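Local coordinates for protein Rd1NTF2_04 (Synthetic construct, PDB 6W3G) that is a de novo designed NTF2-like protein whose curved sheet and helices probably frame a pocket, with no natural function known, at residues R19-T24 / E32-N37; V87-N92 / T96-V101. All coordinates share one frame; numbering follows the deposited sequence.

Interaction 1 of 2, residues R19-T24 / E32-N37; sequences REMMKT and ELFDPN
Met21 stretches from its helix with CG anti to the backbone N (chi1 169°) and SD still extended beyond CG, then bends at chi3 (76°), which turns CE onto Phe34. Leu33 and Phe34 both hold CG anti to their own carbonyl carbons, and their side chains come up to meet the methionine. The contact lies where the helices of an NTF2-like fold meet the sheet. Helix 11-24 packs here against the end of helix 27-33 and the short strand 34-35 that follows it. Phe34 is the first residue to leave helical geometry, so the contact sits where helix passes into strand. The ends of Met21 and Leu33 meet tip to tip, SD of Met21 3.8 Å from CD1 of Leu33. Met21 meets Phe34 at a slant. This is a Met-aromatic contact: SD of Met21 lies 4.8 Å from the centroid of the Phe34 ring, 49° off the ring normal. All three residues are buried, and no hydrogen bond joins the two segments. Met21 is modelled in two conformers, so these details belong to one of them. Phe34 also packs on Ala53 and Ile57 of helix 50-63 and on Ile113 of strand 111-118. The ring thus lies between Met21 of helix 11-24, helix 50-63 and strand 111-118. Further along, an Asx turn marks the corner of the chain: the backbone N of Asn37 donates to OD2 of Asp35 at 2.9 Å. Within the apolar cluster the closest approach is CE of Met21 to CE2 of Phe34, at 3.4 Å.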
ATOM      1  N   ARG A  19       1.547   3.423  -5.661  0.53 25.45           N
ATOM      2  CA  ARG A  19       2.998   3.329  -5.638  0.53 27.27           C
ATOM      3  C   ARG A  19       3.634   4.694  -5.398  0.53 28.19           C
ATOM      4  O   ARG A  19       4.593   4.813  -4.625  0.53 30.06           O
ATOM      5  CB  ARG A  19       3.474   2.719  -6.954  0.53 29.76           C
ATOM      6  CG  ARG A  19       4.929   2.392  -6.983  0.53 34.81           C
ATOM      7  CD  ARG A  19       5.281   1.672  -8.269  0.53 36.31           C
ATOM      8  NE  ARG A  19       6.725   1.628  -8.451  0.53 35.89           N
ATOM      9  CZ  ARG A  19       7.436   2.578  -9.048  0.53 37.55           C
ATOM     10  NH1 ARG A  19       6.841   3.656  -9.543  0.53 41.60           N
ATOM     11  NH2 ARG A  19       8.747   2.441  -9.156  0.53 36.36           N
ATOM     12  N   GLU A  20       3.113   5.739  -6.047  1.00 28.20           N
ATOM     13  CA  GLU A  20       3.647   7.082  -5.852  1.00 33.19           C
ATOM     14  C   GLU A  20       3.410   7.565  -4.428  1.00 35.55           C
ATOM     15  O   GLU A  20       4.285   8.202  -3.831  1.00 36.06           O
ATOM     16  CB  GLU A  20       3.014   8.037  -6.863  1.00 38.91           C
ATOM     17  CG  GLU A  20       3.583   9.450  -6.862  1.00 55.04           C
ATOM     18  CD  GLU A  20       5.072   9.493  -7.162  1.00 58.97           C
ATOM     19  OE1 GLU A  20       5.592   8.539  -7.786  1.00 57.99           O
ATOM     20  OE2 GLU A  20       5.717  10.489  -6.770  1.00 58.83           O
ATOM     21  N   MET A  21       2.230   7.277  -3.864  0.54 34.97           N
ATOM     22  CA  MET A  21       1.952   7.660  -2.482  0.54 33.84           C
ATOM     23  C   MET A  21       2.904   6.963  -1.523  0.54 33.27           C
ATOM     24  O   MET A  21       3.330   7.545  -0.519  0.54 34.03           O
ATOM     25  CB  MET A  21       0.506   7.326  -2.112  0.54 35.22           C
ATOM     26  CG  MET A  21       0.187   7.445  -0.615  0.54 34.32           C
ATOM     27  SD  MET A  21      -1.454   6.816  -0.189  0.54 36.38           S
ATOM     28  CE  MET A  21      -1.152   5.052  -0.265  0.54 36.95           C
ATOM     29  N   MET A  22       3.227   5.700  -1.801  1.00 34.46           N
ATOM     30  CA  MET A  22       4.118   4.953  -0.929  1.00 36.90           C
ATOM     31  C   MET A  22       5.527   5.529  -0.883  1.00 40.65           C
ATOM     32  O   MET A  22       6.264   5.227   0.062  1.00 39.89           O
ATOM     33  CB  MET A  22       4.180   3.498  -1.387  1.00 37.59           C
ATOM     34  CG  MET A  22       2.893   2.751  -1.188  1.00 34.17           C
ATOM     35  SD  MET A  22       2.596   2.520   0.563  1.00 35.69           S
ATOM     36  CE  MET A  22       3.789   1.233   0.922  1.00 39.50           C
ATOM     37  N   LYS A  23       5.928   6.330  -1.878  1.00 41.97           N
ATOM     38  CA  LYS A  23       7.258   6.935  -1.852  1.00 48.48           C
ATOM     39  C   LYS A  23       7.381   7.951  -0.725  1.00 52.87           C
ATOM     40  O   LYS A  23       8.396   7.986  -0.022  1.00 61.61           O
ATOM     41  CB  LYS A  23       7.575   7.615  -3.190  1.00 47.09           C
ATOM     42  CG  LYS A  23       7.903   6.655  -4.323  1.00 51.31           C
ATOM     43  N   THR A  24       6.360   8.787  -0.544  1.00 48.79           N
ATOM     44  CA  THR A  24       6.415   9.891   0.399  1.00 56.25           C
ATOM     45  C   THR A  24       5.429   9.772   1.551  1.00 53.00           C
ATOM     46  O   THR A  24       5.534  10.541   2.514  1.00 56.41           O
ATOM     47  CB  THR A  24       6.143  11.218  -0.331  1.00 71.31           C
ATOM     48  OG1 THR A  24       4.839  11.167  -0.930  1.00 71.74           O
ATOM     49  CG2 THR A  24       7.199  11.467  -1.409  1.00 79.56           C
ATOM     50  N   GLU A  32      -7.363  10.020  -0.554  1.00 37.90           N
ATOM     51  CA  GLU A  32      -8.077   9.596  -1.747  1.00 42.38           C
ATOM     52  C   GLU A  32      -8.049   8.084  -1.912  1.00 35.70           C
ATOM     53  O   GLU A  32      -9.040   7.502  -2.365  1.00 36.82           O
ATOM     54  CB  GLU A  32      -7.486  10.270  -2.989  1.00 41.25           C
ATOM     55  N   LEU A  33      -6.953   7.434  -1.517  1.00 29.53           N
ATOM     56  CA  LEU A  33      -6.721   6.036  -1.862  1.00 27.34           C
ATOM     57  C   LEU A  33      -7.199   5.063  -0.793  1.00 26.46           C
ATOM     58  O   LEU A  33      -7.591   3.933  -1.121  1.00 24.99           O
ATOM     59  CB  LEU A  33      -5.230   5.797  -2.106  1.00 27.63           C
ATOM     60  CG  LEU A  33      -4.595   6.562  -3.271  1.00 32.31           C
ATOM     61  CD1 LEU A  33      -3.151   6.142  -3.468  1.00 31.31           C
ATOM     62  CD2 LEU A  33      -5.387   6.364  -4.547  1.00 40.42           C
ATOM     63  N   PHE A  34      -7.138   5.456   0.477  1.00 24.44           N
ATOM     64  CA  PHE A  34      -7.484   4.583   1.586  1.00 22.46           C
ATOM     65  C   PHE A  34      -8.950   4.782   1.982  1.00 21.78           C
ATOM     66  O   PHE A  34      -9.421   5.915   2.122  1.00 25.75           O
ATOM     67  CB  PHE A  34      -6.595   4.868   2.802  1.00 22.05           C
ATOM     68  CG  PHE A  34      -5.202   4.313   2.697  1.00 23.62           C
ATOM     69  CD1 PHE A  34      -4.997   2.954   2.524  1.00 25.71           C
ATOM     70  CD2 PHE A  34      -4.092   5.141   2.804  1.00 26.60           C
ATOM     71  CE1 PHE A  34      -3.725   2.435   2.435  1.00 29.65           C
ATOM     72  CE2 PHE A  34      -2.818   4.624   2.717  1.00 30.42           C
ATOM     73  CZ  PHE A  34      -2.633   3.276   2.532  1.00 30.43           C
ATOM     74  N   ASP A  35      -9.665   3.678   2.163  1.00 21.26           N
ATOM     75  CA  ASP A  35     -10.955   3.739   2.836  1.00 21.41           C
ATOM     76  C   ASP A  35     -10.743   4.311   4.230  1.00 22.47           C
ATOM     77  O   ASP A  35      -9.694   4.104   4.837  1.00 23.17           O
ATOM     78  CB  ASP A  35     -11.558   2.336   2.931  1.00 22.18           C
ATOM     79  CG  ASP A  35     -12.999   2.334   3.368  1.00 26.60           C
ATOM     80  OD1 ASP A  35     -13.883   2.399   2.498  1.00 31.48           O
ATOM     81  OD2 ASP A  35     -13.237   2.250   4.591  1.00 30.52           O
ATOM     82  N   PRO A  36     -11.723   5.031   4.773  1.00 22.97           N
ATOM     83  CA  PRO A  36     -11.557   5.552   6.139  1.00 23.83           C
ATOM     84  C   PRO A  36     -11.320   4.471   7.173  1.00 24.83           C
ATOM     85  O   PRO A  36     -10.667   4.723   8.193  1.00 27.42           O
ATOM     86  CB  PRO A  36     -12.881   6.291   6.386  1.00 25.70           C
ATOM     87  CG  PRO A  36     -13.370   6.652   5.046  1.00 34.47           C
ATOM     88  CD  PRO A  36     -12.932   5.556   4.119  1.00 27.84           C
ATOM     89  N   ASN A  37     -11.848   3.273   6.958  1.00 27.32           N
ATOM     90  CA  ASN A  37     -11.694   2.172   7.897  1.00 30.72           C
ATOM     91  C   ASN A  37     -10.706   1.133   7.380  1.00 29.78           C
ATOM     92  O   ASN A  37     -10.803  -0.044   7.719  1.00 29.20           O
ATOM     93  CB  ASN A  37     -13.042   1.516   8.172  1.00 31.26           C
TER

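Interaction 2 of 2, residues V87-N92 / T96-V101; sequences VHYEKN and TYDRYV
The His88 ring takes the edge of Tyr97 on one face, with CD2 of Tyr97 3.3 Å from CD2 of His88. The pair is edge-to-face, with centroids 4.7 Å apart and planes at 58°. On the other face of the sheet, CG1 of Val87 lies over one face of the Tyr89 ring, near its rim. CB of Asp98 sits at the edge of that ring, in its plane. The Asp98 carboxylate is turned 70° from the ring, and its OD2 comes 3.3 Å from CE2 of Tyr89. This is an antiparallel beta hairpin of strands 80-91 and 94-106. Val87 with Asp98 and Tyr89 with Thr96 are hydrogen-bonded pairs. His88 with Tyr97 is the non-hydrogen-bonded pair between them. Thr96 N donates to Tyr89 O at 2.8 Å, and a water links that same oxygen to OG1 of Thr96. CA of His88 adds a CA-H...O contact to Thr96 O, at 3.3 Å. With an alanine here in place of His88, Tyr97 would probably lose the imidazole face its edge leans on, and its ring would be freer to turn. CG2 of Val87 packs obliquely against the Tyr100 ring, 4.0 Å from CD1 of Tyr100. The chemistry thus differs by face: His88 and Tyr97 form an aromatic pair on the more exposed side, while Val87, Tyr89 and Tyr100 are buried. A long, weak ion pair to Lys118 NZ probably offsets part of the Asp98 charge beside Tyr89.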
ATOM      1  N   VAL A  87       7.821  -5.374  -2.084  1.00 25.16           N
ATOM      2  CA  VAL A  87       8.526  -4.188  -1.618  1.00 23.76           C
ATOM      3  C   VAL A  87       9.928  -4.623  -1.216  1.00 22.88           C
ATOM      4  O   VAL A  87      10.079  -5.570  -0.442  1.00 25.40           O
ATOM      5  CB  VAL A  87       7.797  -3.518  -0.441  1.00 24.05           C
ATOM      6  CG1 VAL A  87       8.481  -2.208  -0.070  1.00 28.41           C
ATOM      7  CG2 VAL A  87       6.335  -3.261  -0.797  1.00 23.60           C
ATOM      8  N   HIS A  88      10.931  -3.963  -1.779  1.00 21.27           N
ATOM      9  CA  HIS A  88      12.336  -4.193  -1.460  1.00 20.87           C
ATOM     10  C   HIS A  88      12.808  -3.024  -0.601  1.00 21.67           C
ATOM     11  O   HIS A  88      12.877  -1.886  -1.089  1.00 22.66           O
ATOM     12  CB  HIS A  88      13.173  -4.295  -2.734  1.00 25.28           C
ATOM     13  CG  HIS A  88      12.673  -5.305  -3.720  1.00 41.39           C
ATOM     14  ND1 HIS A  88      13.149  -5.377  -5.011  1.00 47.26           N
ATOM     15  CD2 HIS A  88      11.748  -6.290  -3.604  1.00 46.94           C
ATOM     16  CE1 HIS A  88      12.536  -6.358  -5.651  1.00 50.04           C
ATOM     17  NE2 HIS A  88      11.682  -6.929  -4.820  1.00 46.69           N
ATOM     18  N   TYR A  89      13.130  -3.317   0.668  1.00 24.04           N
ATOM     19  CA  TYR A  89      13.601  -2.342   1.645  1.00 24.44           C
ATOM     20  C   TYR A  89      15.111  -2.494   1.799  1.00 24.51           C
ATOM     21  O   TYR A  89      15.572  -3.517   2.309  1.00 24.87           O
ATOM     22  CB  TYR A  89      12.924  -2.579   3.000  1.00 24.01           C
ATOM     23  CG  TYR A  89      11.414  -2.530   3.033  1.00 26.34           C
ATOM     24  CD1 TYR A  89      10.751  -1.318   3.134  1.00 27.52           C
ATOM     25  CD2 TYR A  89      10.658  -3.696   3.021  1.00 26.46           C
ATOM     26  CE1 TYR A  89       9.371  -1.256   3.188  1.00 31.77           C
ATOM     27  CE2 TYR A  89       9.272  -3.644   3.075  1.00 29.26           C
ATOM     28  CZ  TYR A  89       8.636  -2.424   3.163  1.00 31.03           C
ATOM     29  OH  TYR A  89       7.258  -2.329   3.215  1.00 27.32           O
ATOM     30  N   GLU A  90      15.881  -1.474   1.405  1.00 23.31           N
ATOM     31  CA  GLU A  90      17.334  -1.521   1.514  1.00 24.00           C
ATOM     32  C   GLU A  90      17.816  -0.673   2.684  1.00 22.27           C
ATOM     33  O   GLU A  90      17.419   0.498   2.808  1.00 23.15           O
ATOM     34  CB  GLU A  90      17.986  -1.029   0.221  1.00 30.81           C
ATOM     35  CG  GLU A  90      19.489  -1.075   0.277  1.00 36.69           C
ATOM     36  CD  GLU A  90      20.105  -0.599  -1.007  1.00 45.12           C
ATOM     37  OE1 GLU A  90      19.335  -0.243  -1.925  1.00 46.03           O
ATOM     38  OE2 GLU A  90      21.350  -0.578  -1.087  1.00 50.60           O
ATOM     39  N   LYS A  91      18.673  -1.267   3.518  1.00 24.74           N
ATOM     40  CA  LYS A  91      19.257  -0.583   4.675  1.00 27.48           C
ATOM     41  C   LYS A  91      20.678  -1.096   4.857  1.00 28.35           C
ATOM     42  O   LYS A  91      20.875  -2.236   5.270  1.00 25.04           O
ATOM     43  CB  LYS A  91      18.438  -0.827   5.940  1.00 35.11           C
ATOM     44  CG  LYS A  91      18.907  -0.004   7.136  1.00 47.83           C
ATOM     45  CD  LYS A  91      17.980  -0.170   8.338  1.00 57.51           C
ATOM     46  CE  LYS A  91      18.359   0.767   9.486  1.00 60.74           C
ATOM     47  NZ  LYS A  91      18.178   2.213   9.148  1.00 58.18           N
ATOM     48  N   ASN A  92      21.654  -0.246   4.543  1.00 33.38           N
ATOM     49  CA  ASN A  92      23.050  -0.505   4.875  1.00 34.57           C
ATOM     50  C   ASN A  92      23.536  -1.827   4.281  1.00 28.28           C
ATOM     51  O   ASN A  92      24.100  -2.675   4.971  1.00 34.32           O
ATOM     52  CB  ASN A  92      23.248  -0.495   6.392  1.00 40.09           C
ATOM     53  CG  ASN A  92      24.699  -0.305   6.775  1.00 46.19           C
ATOM     54  OD1 ASN A  92      25.499   0.188   5.971  1.00 40.45           O
ATOM     55  ND2 ASN A  92      25.051  -0.691   7.999  1.00 49.96           N
ATOM     56  N   THR A  96      15.600  -6.337   2.309  1.00 19.88           N
ATOM     57  CA  THR A  96      14.506  -7.191   2.745  1.00 21.52           C
ATOM     58  C   THR A  96      13.458  -7.206   1.644  1.00 18.06           C
ATOM     59  O   THR A  96      13.158  -6.169   1.056  1.00 19.95           O
ATOM     60  CB  THR A  96      13.906  -6.682   4.055  1.00 30.61           C
ATOM     61  OG1 THR A  96      14.913  -6.687   5.072  1.00 33.79           O
ATOM     62  CG2 THR A  96      12.759  -7.560   4.516  1.00 29.73           C
ATOM     63  N   TYR A  97      12.910  -8.375   1.360  1.00 19.48           N
ATOM     64  CA  TYR A  97      11.977  -8.557   0.252  1.00 18.88           C
ATOM     65  C   TYR A  97      10.639  -9.015   0.806  1.00 20.77           C
ATOM     66  O   TYR A  97      10.491 -10.174   1.207  1.00 22.00           O
ATOM     67  CB  TYR A  97      12.521  -9.586  -0.744  1.00 22.96           C
ATOM     68  CG  TYR A  97      13.832  -9.196  -1.380  1.00 27.71           C
ATOM     69  CD1 TYR A  97      15.036  -9.368  -0.702  1.00 28.26           C
ATOM     70  CD2 TYR A  97      13.871  -8.642  -2.650  1.00 33.00           C
ATOM     71  CE1 TYR A  97      16.245  -9.007  -1.283  1.00 37.46           C
ATOM     72  CE2 TYR A  97      15.074  -8.284  -3.234  1.00 34.84           C
ATOM     73  CZ  TYR A  97      16.253  -8.468  -2.546  1.00 40.72           C
ATOM     74  OH  TYR A  97      17.444  -8.104  -3.132  1.00 47.10           O
ATOM     75  N   ASP A  98       9.665  -8.112   0.824  1.00 19.64           N
ATOM     76  CA  ASP A  98       8.349  -8.402   1.358  1.00 20.08           C
ATOM     77  C   ASP A  98       7.379  -8.516   0.190  1.00 21.68           C
ATOM     78  O   ASP A  98       7.658  -8.072  -0.929  1.00 22.83           O
ATOM     79  CB  ASP A  98       7.885  -7.304   2.324  1.00 22.39           C
ATOM     80  CG  ASP A  98       8.513  -7.413   3.705  1.00 29.29           C
ATOM     81  OD1 ASP A  98       9.114  -8.457   4.031  1.00 28.80           O
ATOM     82  OD2 ASP A  98       8.388  -6.444   4.476  1.00 35.74           O
ATOM     83  N   ARG A  99       6.249  -9.151   0.465  0.68 19.81           N
ATOM     84  CA  ARG A  99       5.149  -9.222  -0.482  0.68 20.43           C
ATOM     85  C   ARG A  99       3.875  -8.839   0.249  0.68 18.48           C
ATOM     86  O   ARG A  99       3.673  -9.229   1.402  0.68 19.46           O
ATOM     87  CB  ARG A  99       5.018 -10.618  -1.087  0.68 20.98           C
ATOM     88  CG  ARG A  99       3.770 -10.823  -1.921  0.68 25.15           C
ATOM     89  CD  ARG A  99       3.668 -12.278  -2.331  0.68 28.33           C
ATOM     90  NE  ARG A  99       4.499 -12.559  -3.490  0.68 30.57           N
ATOM     91  CZ  ARG A  99       5.096 -13.728  -3.725  0.68 32.84           C
ATOM     92  NH1 ARG A  99       4.976 -14.740  -2.873  0.68 30.31           N
ATOM     93  NH2 ARG A  99       5.825 -13.880  -4.815  0.68 30.27           N
ATOM     94  N   TYR A 100       3.058  -8.035  -0.414  1.00 17.51           N
ATOM     95  CA  TYR A 100       1.796  -7.582   0.134  1.00 16.68           C
ATOM     96  C   TYR A 100       0.665  -7.914  -0.827  1.00 17.40           C
ATOM     97  O   TYR A 100       0.843  -7.938  -2.055  1.00 17.53           O
ATOM     98  CB  TYR A 100       1.779  -6.080   0.383  1.00 17.57           C
ATOM     99  CG  TYR A 100       2.548  -5.655   1.594  1.00 24.42           C
ATOM    100  CD1 TYR A 100       3.911  -5.471   1.542  1.00 28.51           C
ATOM    101  CD2 TYR A 100       1.895  -5.445   2.802  1.00 32.06           C
ATOM    102  CE1 TYR A 100       4.622  -5.077   2.677  1.00 31.32           C
ATOM    103  CE2 TYR A 100       2.578  -5.052   3.924  1.00 37.23           C
ATOM    104  CZ  TYR A 100       3.940  -4.876   3.862  1.00 39.45           C
ATOM    105  OH  TYR A 100       4.621  -4.487   4.997  1.00 53.23           O
ATOM    106  N   VAL A 101      -0.521  -8.114  -0.250  1.00 17.09           N
ATOM    107  CA  VAL A 101      -1.749  -8.275  -0.999  1.00 18.08           C
ATOM    108  C   VAL A 101      -2.689  -7.170  -0.558  1.00 18.73           C
ATOM    109  O   VAL A 101      -2.856  -6.931   0.645  1.00 20.49           O
ATOM    110  CB  VAL A 101      -2.381  -9.660  -0.775  1.00 22.62           C
ATOM    111  CG1 VAL A 101      -3.667  -9.767  -1.565  1.00 28.07           C
ATOM    112  CG2 VAL A 101      -1.411 -10.761  -1.209  1.00 23.55           C
TER
HETATM  113  O   HOH W   1      16.738  -4.501   4.954  1.00 28.99           O

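Interactions 1 and 2 belong to one NTF2-like fold. Interaction 1 lies where helices meet the sheet; interaction 2 is within the sheet. Their centres lie about 18 Å apart. The nearest atoms are about 5 Å apart and do not touch. Both segments of interaction 1 precede those of interaction 2 in the chain. Strand 66-77 relates them: NE of Arg19, two residues before Met21 on helix 11-24, hydrogen-bonds to O of Ile69, and Val87 packs on Ile69. Strand 111-118 does so too, through Phe34 on Ile113 and Tyr100 on Leu116. Such helix and sheet layers probably help to shape the designed pocket.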